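Local coordinates for uncharacterized protein (Mycobacterium tuberculosis, PDB 4Q6U), which is of unknown function but probably acts as a sensor, with one GAF-like and two PAS-like domains in a single chain, at residues M83-M88 and V208-N213; G109-D114 and A120-E125; R231-L236 and V241-V246; V316-I319 and T325-G328. One frame throughout, in Å; residues are numbered along the deposited sequence.

Contact 1: M83-M88 and V208-N213; sequences MTDGRM and VARAMN
R210 reaches from strand 206-215 to the loop 83-88 and closes a salt bridge with D85. Both end nitrogens of its guanidinium go to one carboxylate oxygen. R210 NH1 lies 3.0 Å from D85 OD2 and arrives on the syn lone pair. R210 NH2 is 3.2 Å from D85 OD2 and comes from above the carboxylate plane. D85 OD2 itself lies close to the guanidinium plane, although the two flat groups are turned 52° apart. R87 covers one face of this guanidinium. Its CG sits near the rim, 3.6 Å from R210 NH1. R87 NH1 stands 3.4 Å from R210 NH2, a pair of donors with no bond between them. E198 OE2 probably eases this meeting of like charges: it pairs with R210 NE and makes a long, weak ion pair with R87 NH1. The contact joins two domains. The loop links strands 74-82 and 88-97 of the GAF-like N-terminal domain; R210 is in the PAS-like middle-domain sheet. M83 to G86 form a type I turn, closed by G86 N to M83 O at 2.8 Å. D85 adds an Asx turn, with its OD1 accepting from R87 N at 3.1 Å. With chi1 52°, D85 CG lies between the backbone N and the carbonyl carbon, and OD2 faces R210. K112 NZ gives D85 OD2 a further salt bridge. R210 runs extended from CG to NE, and H89 NE2 is hydrogen-bonded to its NH1. M83 CG touches the edge of the same guanidinium, 4.1 Å from R210 NH1.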
loop_
_atom_site.group_PDB
_atom_site.type_symbol
_atom_site.label_atom_id
_atom_site.label_comp_id
_atom_site.label_asym_id
_atom_site.label_seq_id
_atom_site.Cartn_x
_atom_site.Cartn_y
_atom_site.Cartn_z
HETATM N N MSE B 83 -4.520 17.601 28.293
HETATM C CA MSE B 83 -4.277 18.513 27.180
HETATM C C MSE B 83 -4.220 19.932 27.717
HETATM O O MSE B 83 -4.796 20.212 28.762
HETATM C CB MSE B 83 -5.382 18.370 26.135
HETATM C CG MSE B 83 -5.209 19.237 24.895
HETATM SE SE MSE B 83 -3.452 18.944 24.129
HETATM C CE MSE B 83 -3.495 20.350 22.730
ATOM N N THR B 84 -3.540 20.835 27.022
ATOM C CA THR B 84 -3.377 22.184 27.582
ATOM C C THR B 84 -4.668 23.011 27.606
ATOM O O THR B 84 -4.676 24.136 28.119
ATOM C CB THR B 84 -2.289 22.974 26.830
ATOM O OG1 THR B 84 -2.469 22.823 25.416
ATOM C CG2 THR B 84 -0.903 22.452 27.230
ATOM N N ASP B 85 -5.764 22.463 27.091
ATOM C CA ASP B 85 -7.061 23.113 27.286
ATOM C C ASP B 85 -7.760 22.606 28.556
ATOM O O ASP B 85 -8.915 22.938 28.809
ATOM C CB ASP B 85 -7.968 22.911 26.063
ATOM C CG ASP B 85 -8.085 21.456 25.650
ATOM O OD1 ASP B 85 -7.783 20.577 26.482
ATOM O OD2 ASP B 85 -8.484 21.193 24.488
ATOM N N GLY B 86 -7.056 21.783 29.335
ATOM C CA GLY B 86 -7.583 21.246 30.580
ATOM C C GLY B 86 -8.281 19.901 30.458
ATOM O O GLY B 86 -8.696 19.320 31.458
ATOM N N ARG B 87 -8.403 19.398 29.233
ATOM C CA ARG B 87 -9.122 18.154 28.965
ATOM C C ARG B 87 -8.266 16.919 29.184
ATOM O O ARG B 87 -7.132 16.834 28.719
ATOM C CB ARG B 87 -9.654 18.139 27.527
ATOM C CG ARG B 87 -10.705 19.206 27.251
ATOM C CD ARG B 87 -12.009 18.879 27.961
ATOM N NE ARG B 87 -12.454 17.522 27.650
ATOM C CZ ARG B 87 -13.125 17.186 26.553
ATOM N NH1 ARG B 87 -13.437 18.112 25.647
ATOM N NH2 ARG B 87 -13.484 15.922 26.361
HETATM N N MSE B 88 -8.832 15.951 29.887
HETATM C CA MSE B 88 -8.145 14.696 30.152
HETATM C C MSE B 88 -8.239 13.778 28.946
HETATM O O MSE B 88 -9.334 13.383 28.560
HETATM C CB MSE B 88 -8.752 14.025 31.377
HETATM C CG MSE B 88 -8.098 12.725 31.745
HETATM SE SE MSE B 88 -6.985 12.877 33.321
HETATM C CE MSE B 88 -8.123 14.038 34.395
ATOM N N VAL B 208 -13.888 17.651 16.686
ATOM C CA VAL B 208 -12.524 17.692 17.193
ATOM C C VAL B 208 -11.986 16.285 17.369
ATOM O O VAL B 208 -12.667 15.432 17.939
ATOM C CB VAL B 208 -12.447 18.431 18.550
ATOM C CG1 VAL B 208 -11.022 18.433 19.088
ATOM C CG2 VAL B 208 -12.979 19.862 18.423
ATOM N N ALA B 209 -10.781 16.040 16.866
ATOM C CA ALA B 209 -10.100 14.775 17.108
ATOM C C ALA B 209 -9.067 14.962 18.222
ATOM O O ALA B 209 -8.187 15.822 18.127
ATOM C CB ALA B 209 -9.441 14.261 15.836
ATOM N N ARG B 210 -9.200 14.185 19.293
ATOM C CA ARG B 210 -8.254 14.256 20.400
ATOM C C ARG B 210 -7.367 13.023 20.391
ATOM O O ARG B 210 -7.838 11.920 20.127
ATOM C CB ARG B 210 -8.994 14.385 21.735
ATOM C CG ARG B 210 -9.767 15.690 21.857
ATOM C CD ARG B 210 -10.403 15.903 23.207
ATOM N NE ARG B 210 -11.028 17.226 23.246
ATOM C CZ ARG B 210 -10.412 18.328 23.658
ATOM N NH1 ARG B 210 -9.156 18.265 24.090
ATOM N NH2 ARG B 210 -11.047 19.493 23.634
ATOM N N ALA B 211 -6.085 13.207 20.687
ATOM C CA ALA B 211 -5.111 12.140 20.510
ATOM C C ALA B 211 -4.048 12.090 21.605
ATOM O O ALA B 211 -3.875 13.033 22.372
ATOM C CB ALA B 211 -4.437 12.286 19.136
HETATM N N MSE B 212 -3.349 10.968 21.680
HETATM C CA MSE B 212 -2.113 10.890 22.437
HETATM C C MSE B 212 -1.091 10.149 21.608
HETATM O O MSE B 212 -1.420 9.121 21.013
HETATM C CB MSE B 212 -2.313 10.171 23.777
HETATM C CG MSE B 212 -3.265 10.851 24.707
HETATM SE SE MSE B 212 -3.377 9.812 26.349
HETATM C CE MSE B 212 -4.469 8.316 25.706
ATOM N N ASN B 213 0.138 10.651 21.540
ATOM C CA ASN B 213 1.198 9.810 20.999
ATOM C C ASN B 213 2.207 9.403 22.067
ATOM O O ASN B 213 2.105 9.807 23.237
ATOM C CB ASN B 213 1.896 10.496 19.802
ATOM C CG ASN B 213 2.709 11.726 20.192
ATOM O OD1 ASN B 213 2.977 11.979 21.369
ATOM N ND2 ASN B 213 3.124 12.489 19.184
#

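Contact 2: G109-D114 and A120-E125; sequences GPLKWD and ATDTPE
K112 and T121 form the hydrogen-bonded pair of a beta hairpin, strands 109-114 and 119-121, at one edge of the PAS-like middle-domain sheet. K112 N to T121 O is 3.0 Å, and T121 N to K112 O is 2.9 Å. The two side chains leave the same face. K112 CG sits between the backbone N and the carbonyl carbon (chi1 65°), and the chain then runs extended alongside T121. Its CE passes 3.8 Å from T121 OG1, and NZ forms a salt bridge with D85. W113 and A120 are the next, non-hydrogen-bonded pair, on the other face. The indole bends toward the partner strand, and W113 CD1 meets A120 CB at 3.4 Å. D147 OD2 accepts a hydrogen bond from W113 NE1, and F144 stacks on the ring. L111 and D122 point the same way, with L111 CB 3.9 Å from D122 OD2. That carboxylate oxygen bonds to S126 OG, while D122 OD1 pairs with R142. T123 is the N-cap of helix 124-129: OG1 accepts from S126 N. With chi1 at 56°, the same hydroxyl donates to P110 O at 2.9 Å, in the carbonyl plane, and T123 CG2 lies 3.9 Å from P110 CG.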
loop_
_atom_site.group_PDB
_atom_site.type_symbol
_atom_site.label_atom_id
_atom_site.label_comp_id
_atom_site.label_asym_id
_atom_site.label_seq_id
_atom_site.Cartn_x
_atom_site.Cartn_y
_atom_site.Cartn_z
ATOM N N GLY B 109 2.030 12.109 24.804
ATOM C CA GLY B 109 1.919 13.450 24.275
ATOM C C GLY B 109 0.530 13.704 23.726
ATOM O O GLY B 109 0.173 13.191 22.665
ATOM N N PRO B 110 -0.268 14.485 24.463
ATOM C CA PRO B 110 -1.625 14.836 24.052
ATOM C C PRO B 110 -1.592 15.898 22.964
ATOM O O PRO B 110 -0.726 16.775 22.975
ATOM C CB PRO B 110 -2.251 15.375 25.338
ATOM C CG PRO B 110 -1.106 15.966 26.064
ATOM C CD PRO B 110 0.116 15.155 25.720
ATOM N N LEU B 111 -2.504 15.782 22.010
ATOM C CA LEU B 111 -2.691 16.803 20.987
ATOM C C LEU B 111 -4.136 16.755 20.507
ATOM O O LEU B 111 -4.878 15.809 20.816
ATOM C CB LEU B 111 -1.731 16.588 19.808
ATOM C CG LEU B 111 -1.922 15.288 19.012
ATOM C CD1 LEU B 111 -1.831 15.563 17.520
ATOM C CD2 LEU B 111 -0.897 14.239 19.390
ATOM N N LYS B 112 -4.536 17.751 19.730
ATOM C CA LYS B 112 -5.861 17.728 19.146
ATOM C C LYS B 112 -5.851 18.397 17.788
ATOM O O LYS B 112 -5.029 19.283 17.514
ATOM C CB LYS B 112 -6.890 18.413 20.052
ATOM C CG LYS B 112 -6.658 19.893 20.251
ATOM C CD LYS B 112 -7.735 20.509 21.148
ATOM C CE LYS B 112 -7.518 22.006 21.342
ATOM N NZ LYS B 112 -8.531 22.557 22.291
ATOM N N TRP B 113 -6.758 17.936 16.938
ATOM C CA TRP B 113 -7.028 18.568 15.658
ATOM C C TRP B 113 -8.449 19.101 15.721
ATOM O O TRP B 113 -9.390 18.325 15.924
ATOM C CB TRP B 113 -6.875 17.581 14.495
ATOM C CG TRP B 113 -5.462 17.258 14.135
ATOM C CD1 TRP B 113 -4.340 17.533 14.865
ATOM C CD2 TRP B 113 -5.013 16.614 12.938
ATOM N NE1 TRP B 113 -3.219 17.086 14.194
ATOM C CE2 TRP B 113 -3.609 16.522 13.011
ATOM C CE3 TRP B 113 -5.668 16.103 11.807
ATOM C CZ2 TRP B 113 -2.842 15.931 11.995
ATOM C CZ3 TRP B 113 -4.907 15.523 10.802
ATOM C CH2 TRP B 113 -3.508 15.440 10.904
ATOM N N ASP B 114 -8.610 20.419 15.599
ATOM C CA ASP B 114 -9.948 20.985 15.439
ATOM C C ASP B 114 -10.300 20.908 13.956
ATOM O O ASP B 114 -9.766 21.666 13.150
ATOM C CB ASP B 114 -10.018 22.429 15.954
ATOM C CG ASP B 114 -11.448 22.976 15.998
ATOM O OD1 ASP B 114 -12.244 22.671 15.081
ATOM O OD2 ASP B 114 -11.782 23.716 16.955
ATOM N N ALA B 120 -4.474 22.475 14.274
ATOM C CA ALA B 120 -3.965 21.557 15.282
ATOM C C ALA B 120 -3.344 22.301 16.463
ATOM O O ALA B 120 -2.767 23.376 16.309
ATOM C CB ALA B 120 -2.939 20.609 14.668
ATOM N N THR B 121 -3.465 21.704 17.642
ATOM C CA THR B 121 -2.814 22.201 18.832
ATOM C C THR B 121 -2.001 21.032 19.381
ATOM O O THR B 121 -2.569 19.984 19.716
ATOM C CB THR B 121 -3.837 22.695 19.859
ATOM O OG1 THR B 121 -4.793 23.529 19.193
ATOM C CG2 THR B 121 -3.158 23.482 20.999
ATOM N N ASP B 122 -0.680 21.182 19.423
ATOM C CA ASP B 122 0.168 20.122 19.986
ATOM C C ASP B 122 0.666 20.528 21.351
ATOM O O ASP B 122 0.252 21.562 21.881
ATOM C CB ASP B 122 1.358 19.819 19.084
ATOM C CG ASP B 122 0.987 18.933 17.919
ATOM O OD1 ASP B 122 0.241 19.414 17.048
ATOM O OD2 ASP B 122 1.434 17.764 17.885
ATOM N N THR B 123 1.562 19.709 21.902
ATOM C CA THR B 123 2.230 19.985 23.178
ATOM C C THR B 123 3.732 19.758 22.996
ATOM O O THR B 123 4.139 19.119 22.023
ATOM C CB THR B 123 1.698 19.077 24.311
ATOM O OG1 THR B 123 1.829 17.704 23.928
ATOM C CG2 THR B 123 0.234 19.373 24.599
ATOM N N PRO B 124 4.565 20.300 23.900
ATOM C CA PRO B 124 5.989 19.938 23.898
ATOM C C PRO B 124 6.198 18.422 23.886
ATOM O O PRO B 124 7.063 17.906 23.172
ATOM C CB PRO B 124 6.501 20.552 25.208
ATOM C CG PRO B 124 5.639 21.765 25.385
ATOM C CD PRO B 124 4.276 21.385 24.860
ATOM N N GLU B 125 5.389 17.719 24.669
ATOM C CA GLU B 125 5.462 16.268 24.742
ATOM C C GLU B 125 5.116 15.611 23.397
ATOM O O GLU B 125 5.846 14.731 22.922
ATOM C CB GLU B 125 4.540 15.753 25.852
ATOM C CG GLU B 125 5.006 16.091 27.281
ATOM C CD GLU B 125 4.736 17.535 27.685
ATOM O OE1 GLU B 125 3.941 18.224 27.002
ATOM O OE2 GLU B 125 5.326 17.980 28.692
#

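Contact 3: R231-L236 and V241-V246; sequences RILIGL and VHRALV
The last turn of helix 228-235 meets strand 242-246 of the PAS-like C-terminal domain through one arginine. R243 reaches out from the strand, and its end nitrogens both grip the carbonyl of L233. L233 O is 3.0 Å from R243 NH1 and 3.1 Å from R243 NH2. The oxygen lies in the guanidinium plane, at its edge. Neither donor lies in the carbonyl plane: NH1 is tilted by 27° and NH2 stands 41° above it. The arginine chain bends at chi3, -62°, to deliver the group end-on. The backbone carbonyl of L236 lies over one face of the guanidinium, toward its rim; L236 CB is 3.5 Å from R243 NH1. L236 N is also bonded to L233 O at 3.1 Å, so this oxygen has three donors. D258 OD1 makes a salt bridge with R243 NH2 and probably helps to hold the group. The second subunit is near: L233 packs on its L233, and L236, just past the helix, on its L329. A carbonyl at the C-terminal end of a helix is a favourable acceptor for a cation. The charge of R243 is thus probably shared between the helix end and D258.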
loop_
_atom_site.group_PDB
_atom_site.type_symbol
_atom_site.label_atom_id
_atom_site.label_comp_id
_atom_site.label_asym_id
_atom_site.label_seq_id
_atom_site.Cartn_x
_atom_site.Cartn_y
_atom_site.Cartn_z
ATOM N N ARG B 231 6.145 4.696 -5.352
ATOM C CA ARG B 231 7.306 4.917 -6.201
ATOM C C ARG B 231 6.906 5.686 -7.474
ATOM O O ARG B 231 7.632 6.559 -7.941
ATOM C CB ARG B 231 7.969 3.585 -6.541
ATOM C CG ARG B 231 8.655 2.937 -5.338
ATOM C CD ARG B 231 9.155 1.526 -5.640
ATOM N NE ARG B 231 9.954 0.994 -4.536
ATOM C CZ ARG B 231 11.241 1.271 -4.343
ATOM N NH1 ARG B 231 11.888 2.073 -5.182
ATOM N NH2 ARG B 231 11.886 0.748 -3.311
ATOM N N ILE B 232 5.735 5.368 -8.004
ATOM C CA ILE B 232 5.189 6.084 -9.151
ATOM C C ILE B 232 4.888 7.550 -8.756
ATOM O O ILE B 232 5.252 8.485 -9.461
ATOM C CB ILE B 232 3.922 5.363 -9.679
ATOM C CG1 ILE B 232 4.306 3.964 -10.233
ATOM C CG2 ILE B 232 3.243 6.172 -10.775
ATOM C CD1 ILE B 232 3.117 3.120 -10.596
ATOM N N LEU B 233 4.263 7.739 -7.602
ATOM C CA LEU B 233 3.909 9.086 -7.156
ATOM C C LEU B 233 5.153 9.960 -6.993
ATOM O O LEU B 233 5.179 11.127 -7.413
ATOM C CB LEU B 233 3.128 8.998 -5.836
ATOM C CG LEU B 233 1.893 9.865 -5.655
ATOM C CD1 LEU B 233 0.913 9.624 -6.796
ATOM C CD2 LEU B 233 1.251 9.530 -4.325
ATOM N N ILE B 234 6.195 9.386 -6.393
ATOM C CA ILE B 234 7.475 10.068 -6.231
ATOM C C ILE B 234 8.071 10.440 -7.586
ATOM O O ILE B 234 8.628 11.533 -7.761
ATOM C CB ILE B 234 8.468 9.192 -5.429
ATOM C CG1 ILE B 234 8.046 9.162 -3.953
ATOM C CG2 ILE B 234 9.882 9.705 -5.548
ATOM C CD1 ILE B 234 8.959 8.304 -3.069
ATOM N N GLY B 235 7.926 9.541 -8.554
ATOM C CA GLY B 235 8.443 9.792 -9.884
ATOM C C GLY B 235 7.743 10.945 -10.586
ATOM O O GLY B 235 8.299 11.521 -11.514
ATOM N N LEU B 236 6.524 11.269 -10.159
ATOM C CA LEU B 236 5.758 12.366 -10.758
ATOM C C LEU B 236 6.154 13.739 -10.202
ATOM O O LEU B 236 5.647 14.782 -10.658
ATOM C CB LEU B 236 4.256 12.142 -10.546
ATOM C CG LEU B 236 3.598 11.092 -11.440
ATOM C CD1 LEU B 236 2.216 10.733 -10.913
ATOM C CD2 LEU B 236 3.513 11.626 -12.882
ATOM N N VAL B 241 7.451 22.535 -8.465
ATOM C CA VAL B 241 6.071 22.180 -8.183
ATOM C C VAL B 241 5.960 21.487 -6.834
ATOM O O VAL B 241 6.698 20.549 -6.542
ATOM C CB VAL B 241 5.481 21.269 -9.261
ATOM C CG1 VAL B 241 4.016 20.957 -8.944
ATOM C CG2 VAL B 241 5.625 21.909 -10.649
ATOM N N HIS B 242 5.022 21.949 -6.017
ATOM C CA HIS B 242 4.841 21.384 -4.686
ATOM C C HIS B 242 3.423 20.847 -4.510
ATOM O O HIS B 242 2.452 21.609 -4.513
ATOM C CB HIS B 242 5.160 22.437 -3.634
ATOM C CG HIS B 242 6.568 22.945 -3.698
ATOM N ND1 HIS B 242 7.536 22.565 -2.792
ATOM C CD2 HIS B 242 7.166 23.797 -4.559
ATOM C CE1 HIS B 242 8.671 23.169 -3.095
ATOM N NE2 HIS B 242 8.480 23.918 -4.164
ATOM N N ARG B 243 3.315 19.527 -4.374
ATOM C CA ARG B 243 2.019 18.861 -4.242
ATOM C C ARG B 243 1.559 18.720 -2.799
ATOM O O ARG B 243 2.370 18.524 -1.898
ATOM C CB ARG B 243 2.075 17.491 -4.901
ATOM C CG ARG B 243 2.260 17.578 -6.432
ATOM C CD ARG B 243 2.538 16.155 -6.997
ATOM N NE ARG B 243 3.760 15.592 -6.443
ATOM C CZ ARG B 243 4.170 14.348 -6.662
ATOM N NH1 ARG B 243 3.452 13.542 -7.432
ATOM N NH2 ARG B 243 5.298 13.921 -6.115
ATOM N N ALA B 244 0.245 18.810 -2.597
ATOM C CA ALA B 244 -0.340 18.760 -1.263
ATOM C C ALA B 244 -1.741 18.194 -1.333
ATOM O O ALA B 244 -2.380 18.245 -2.378
ATOM C CB ALA B 244 -0.371 20.149 -0.637
ATOM N N LEU B 245 -2.219 17.655 -0.217
ATOM C CA LEU B 245 -3.622 17.307 -0.108
ATOM C C LEU B 245 -4.322 18.412 0.657
ATOM O O LEU B 245 -3.777 18.933 1.629
ATOM C CB LEU B 245 -3.810 15.967 0.585
ATOM C CG LEU B 245 -3.188 14.788 -0.169
ATOM C CD1 LEU B 245 -3.223 13.550 0.695
ATOM C CD2 LEU B 245 -3.959 14.566 -1.463
ATOM N N VAL B 246 -5.516 18.780 0.205
ATOM C CA VAL B 246 -6.271 19.847 0.851
ATOM C C VAL B 246 -7.736 19.463 1.047
ATOM O O VAL B 246 -8.259 18.594 0.342
ATOM C CB VAL B 246 -6.207 21.162 0.039
ATOM C CG1 VAL B 246 -4.772 21.480 -0.353
ATOM C CG2 VAL B 246 -7.105 21.085 -1.192
#

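Contact 4: V316-I319 and T325-G328; sequences VNRI and TFAG
I319 N gives its hydrogen to A327 O at 2.7 Å, the shortest polar bond between 316-319 and 325-328. A327 N returns a bond to I319 O at 2.8 Å. I319 and A327 are thus a hydrogen-bonded antiparallel pair, and R318 and G328 form the next, non-hydrogen-bonded one. They belong to the hairpin of strands 309-320 and 325-333 in the C-terminal PAS-like sheet. F326 CA also approaches I319 O, a CA-H...O contact of 3.1 Å. On the face that bears R318, the main side-chain contact is diagonal. R318 CG meets F326 CB at 3.6 Å. R318 CG is anti to its own backbone N (chi1 -175°), and the chain then bends at chi3 to lay the guanidinium over the phenyl ring. The planes are 24° apart, and R318 CZ lies 4.3 Å from the F326 ring centroid, close to the ring normal. R318 CD adds a CH-pi contact, 4.0 Å from the same centroid. On the other face, I319 and A327 are buried, and I319 packs on G235 of the second subunit. The cation-pi stack sets the charge of R318 against the ring's electrons, and the exposed guanidinium probably stays hydrated.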
loop_
_atom_site.group_PDB
_atom_site.type_symbol
_atom_site.label_atom_id
_atom_site.label_comp_id
_atom_site.label_asym_id
_atom_site.label_seq_id
_atom_site.Cartn_x
_atom_site.Cartn_y
_atom_site.Cartn_z
ATOM N N VAL B 316 -5.630 21.129 -9.640
ATOM C CA VAL B 316 -6.394 20.398 -8.632
ATOM C C VAL B 316 -7.059 19.151 -9.180
ATOM O O VAL B 316 -7.732 19.205 -10.210
ATOM C CB VAL B 316 -7.493 21.285 -8.017
ATOM C CG1 VAL B 316 -7.985 20.694 -6.709
ATOM C CG2 VAL B 316 -6.974 22.675 -7.786
ATOM N N ASN B 317 -6.861 18.029 -8.489
ATOM C CA ASN B 317 -7.561 16.785 -8.800
ATOM C C ASN B 317 -8.330 16.318 -7.575
ATOM O O ASN B 317 -7.916 16.572 -6.455
ATOM C CB ASN B 317 -6.583 15.696 -9.259
ATOM C CG ASN B 317 -6.019 15.956 -10.651
ATOM O OD1 ASN B 317 -6.519 15.432 -11.643
ATOM N ND2 ASN B 317 -4.971 16.766 -10.724
ATOM N N ARG B 318 -9.455 15.646 -7.787
ATOM C CA ARG B 318 -10.208 15.091 -6.670
ATOM C C ARG B 318 -9.717 13.684 -6.348
ATOM O O ARG B 318 -9.667 12.837 -7.230
ATOM C CB ARG B 318 -11.698 15.060 -6.986
ATOM C CG ARG B 318 -12.559 14.617 -5.824
ATOM C CD ARG B 318 -14.042 14.730 -6.152
ATOM N NE ARG B 318 -14.490 13.664 -7.043
ATOM C CZ ARG B 318 -15.709 13.599 -7.570
ATOM N NH1 ARG B 318 -16.601 14.543 -7.301
ATOM N NH2 ARG B 318 -16.037 12.592 -8.366
ATOM N N ILE B 319 -9.347 13.451 -5.094
ATOM C CA ILE B 319 -8.939 12.129 -4.636
ATOM C C ILE B 319 -10.015 11.517 -3.745
ATOM O O ILE B 319 -10.480 12.150 -2.807
ATOM C CB ILE B 319 -7.618 12.176 -3.843
ATOM C CG1 ILE B 319 -6.553 12.985 -4.585
ATOM C CG2 ILE B 319 -7.127 10.774 -3.533
ATOM C CD1 ILE B 319 -6.341 12.562 -6.035
ATOM N N THR B 325 -16.133 10.147 0.091
ATOM C CA THR B 325 -15.257 11.035 0.860
ATOM C C THR B 325 -14.038 11.455 0.042
ATOM O O THR B 325 -13.168 10.636 -0.271
ATOM C CB THR B 325 -14.776 10.381 2.160
ATOM O OG1 THR B 325 -15.900 9.869 2.884
ATOM C CG2 THR B 325 -14.046 11.402 3.025
ATOM N N PHE B 326 -13.968 12.740 -0.283
ATOM C CA PHE B 326 -12.967 13.227 -1.220
ATOM C C PHE B 326 -12.040 14.270 -0.625
ATOM O O PHE B 326 -12.400 14.979 0.316
ATOM C CB PHE B 326 -13.651 13.803 -2.457
ATOM C CG PHE B 326 -14.676 12.888 -3.055
ATOM C CD1 PHE B 326 -14.294 11.849 -3.891
ATOM C CD2 PHE B 326 -16.023 13.055 -2.773
ATOM C CE1 PHE B 326 -15.237 10.999 -4.445
ATOM C CE2 PHE B 326 -16.973 12.209 -3.323
ATOM C CZ PHE B 326 -16.579 11.179 -4.160
ATOM N N ALA B 327 -10.834 14.343 -1.175
ATOM C CA ALA B 327 -9.887 15.387 -0.814
ATOM C C ALA B 327 -9.306 15.960 -2.086
ATOM O O ALA B 327 -9.453 15.369 -3.164
ATOM C CB ALA B 327 -8.785 14.843 0.087
ATOM N N GLY B 328 -8.652 17.112 -1.980
ATOM C CA GLY B 328 -8.045 17.722 -3.154
ATOM C C GLY B 328 -6.562 17.423 -3.258
ATOM O O GLY B 328 -5.816 17.594 -2.296
#

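How the contacts relate
From the N terminus, contact 1 closes the longest loop. It brings 83-88 of the GAF-like domain to 208-213, the last strand of the middle domain. Contact 2 lies wholly within that loop and closes the hairpin of strands 109-114 and 119-121 and the start of helix 124-129. The two touch: strands 109-114 and 206-215 are neighbours in one sheet. After contact 1 has closed, two contacts follow in series in the C-terminal domain. Contact 3 closes the short link from helix 228-235 to strand 242-246; contact 4 closes the turn between strands 309-320 and 325-333. Their centres are 13 Å apart. They share a sheet, where V246 O meets G328 N, and both touch the second subunit.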